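Local coordinates for protein replicative DNA helicase (Mycobacterium tuberculosis, PDB 2R5U) that probably unwinds double-stranded DNA ahead of the replication machinery as an ATP-driven hexameric 5'-3' helicase, represented here by its N-terminal domain, at residues S36-M41 / P63-V68. Numbering follows the deposited sequence.
Sequences SVLGGM and PAHQNV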
loop_
_atom_site.group_PDB
_atom_site.type_symbol
_atom_site.label_atom_id
_atom_site.label_comp_id
_atom_site.label_asym_id
_atom_site.label_seq_id
_atom_site.Cartn_x
_atom_site.Cartn_y
_atom_site.Cartn_z
ATOM N N SER B 36 -31.454 23.779 -12.687
ATOM C CA SER B 36 -32.371 23.901 -13.826
ATOM C C SER B 36 -32.107 22.867 -14.937
ATOM O O SER B 36 -33.053 22.306 -15.519
ATOM C CB SER B 36 -32.304 25.316 -14.410
ATOM O OG SER B 36 -32.776 26.289 -13.477
ATOM N N VAL B 37 -30.823 22.629 -15.234
ATOM C CA VAL B 37 -30.423 21.565 -16.172
ATOM C C VAL B 37 -30.930 20.196 -15.730
ATOM O O VAL B 37 -31.520 19.449 -16.533
ATOM C CB VAL B 37 -28.901 21.477 -16.384
ATOM C CG1 VAL B 37 -28.543 20.181 -17.122
ATOM C CG2 VAL B 37 -28.430 22.620 -17.199
ATOM N N LEU B 38 -30.698 19.868 -14.463
ATOM C CA LEU B 38 -31.080 18.566 -13.938
ATOM C C LEU B 38 -32.609 18.409 -13.885
ATOM O O LEU B 38 -33.123 17.349 -14.187
ATOM C CB LEU B 38 -30.444 18.311 -12.571
ATOM C CG LEU B 38 -28.912 18.158 -12.566
ATOM C CD1 LEU B 38 -28.408 18.065 -11.137
ATOM C CD2 LEU B 38 -28.456 16.943 -13.396
ATOM N N GLY B 39 -33.299 19.481 -13.497
ATOM C CA GLY B 39 -34.767 19.512 -13.453
ATOM C C GLY B 39 -35.347 19.257 -14.825
ATOM O O GLY B 39 -36.249 18.451 -14.961
ATOM N N GLY B 40 -34.794 19.927 -15.838
ATOM C CA GLY B 40 -35.216 19.776 -17.233
ATOM C C GLY B 40 -35.065 18.367 -17.781
ATOM O O GLY B 40 -35.979 17.831 -18.389
ATOM N N MET B 41 -33.886 17.785 -17.567
ATOM C CA MET B 41 -33.574 16.405 -17.917
ATOM C C MET B 41 -34.531 15.388 -17.309
ATOM O O MET B 41 -34.878 14.428 -17.976
ATOM C CB MET B 41 -32.135 16.061 -17.508
ATOM C CG MET B 41 -31.048 16.888 -18.264
ATOM S SD MET B 41 -29.349 16.481 -17.682
ATOM C CE MET B 41 -29.077 14.894 -18.499
ATOM N N PRO B 63 -20.701 17.958 -6.501
ATOM C CA PRO B 63 -20.670 16.488 -6.602
ATOM C C PRO B 63 -22.060 15.801 -6.655
ATOM O O PRO B 63 -22.255 14.899 -7.463
ATOM C CB PRO B 63 -19.900 16.069 -5.339
ATOM C CG PRO B 63 -19.034 17.238 -5.032
ATOM C CD PRO B 63 -19.835 18.440 -5.401
ATOM N N ALA B 64 -23.008 16.229 -5.821
ATOM C CA ALA B 64 -24.372 15.694 -5.880
ATOM C C ALA B 64 -24.997 15.843 -7.279
ATOM O O ALA B 64 -25.672 14.934 -7.749
ATOM C CB ALA B 64 -25.268 16.353 -4.825
ATOM N N HIS B 65 -24.753 16.985 -7.921
ATOM C CA HIS B 65 -25.254 17.258 -9.252
ATOM C C HIS B 65 -24.608 16.364 -10.308
ATOM O O HIS B 65 -25.301 15.875 -11.181
ATOM C CB HIS B 65 -25.118 18.733 -9.628
ATOM C CG HIS B 65 -25.917 19.650 -8.761
ATOM N ND1 HIS B 65 -25.780 21.016 -8.803
ATOM C CD2 HIS B 65 -26.873 19.394 -7.834
ATOM C CE1 HIS B 65 -26.625 21.570 -7.952
ATOM N NE2 HIS B 65 -27.297 20.606 -7.347
ATOM N N GLN B 66 -23.288 16.142 -10.220
ATOM C CA GLN B 66 -22.623 15.201 -11.135
ATOM C C GLN B 66 -23.205 13.802 -10.999
ATOM O O GLN B 66 -23.378 13.110 -11.993
ATOM C CB GLN B 66 -21.092 15.129 -10.930
ATOM C CG GLN B 66 -20.368 14.427 -12.097
ATOM C CD GLN B 66 -20.433 15.227 -13.385
ATOM O OE1 GLN B 66 -20.977 14.762 -14.401
ATOM N NE2 GLN B 66 -19.922 16.454 -13.344
ATOM N N ASN B 67 -23.474 13.385 -9.769
ATOM C CA ASN B 67 -24.025 12.057 -9.488
ATOM C C ASN B 67 -25.386 11.910 -10.177
ATOM O O ASN B 67 -25.668 10.884 -10.813
ATOM C CB ASN B 67 -24.225 11.831 -7.985
ATOM C CG ASN B 67 -22.900 11.655 -7.195
ATOM O OD1 ASN B 67 -21.855 11.294 -7.742
ATOM N ND2 ASN B 67 -22.978 11.875 -5.888
ATOM N N VAL B 68 -26.230 12.934 -10.032
ATOM C CA VAL B 68 -27.567 12.898 -10.627
ATOM C C VAL B 68 -27.441 12.820 -12.145
ATOM O O VAL B 68 -28.061 11.955 -12.777
ATOM C CB VAL B 68 -28.427 14.100 -10.216
ATOM C CG1 VAL B 68 -29.792 14.082 -10.976
ATOM C CG2 VAL B 68 -28.648 14.067 -8.710
#
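The CA atoms of Leu38 and Val68 are the nearest pair across the two helical segments, 7.4 Å apart. Segment 36-41 lies inside helix 31-43, and segment 63-68 is the first part of helix 63-77. Each keeps its own i to i+4 bonding, for example Gly40 N to Ser36 O and Val68 N to Ala64 O. The contact is small, burying 150 Å² in total, and it is apolar.

Leu38 carries it from one side. Its CB points toward the other helix, and an extended chi2 of 174° carries the CD1 branch on toward His65. There CD1 lies 3.7 Å from His65 CB and 3.8 Å from His65 CA, so it packs on the root of the side chain and the helix backbone. The same methyl approaches the imidazole obliquely, 3.8 Å from His65 CG, and comes near Val68 CB too. Leu38 CD2 meets Val68 CG1 at 4.0 Å and also lies near His65 O. The two methyls thus straddle both residues, His65 and Val68, which are three positions apart.

This packing belongs to the all-helical DnaB-like N-terminal domain, and joins helix 31-43 to helix 63-77; helix 45-52 lies between them in sequence. All three touching residues are buried. No other subunit of the hexamer touches either segment.

In Val68, CG1 stands anti to the backbone N (chi1 175°), which turns this methyl to the leucine. The two ring nitrogens of His65 have partners outside the two segments. ND1 is hydrogen-bonded to Glu34, one turn before Leu38 on the same helix, and NE2 makes a weak hydrogen bond to Tyr105 OH. The bond to Glu34, with the weaker one to Tyr105, probably limits rotation of the imidazole beside the leucine methyl. Tyr69, next along from Val68, also touches Leu38.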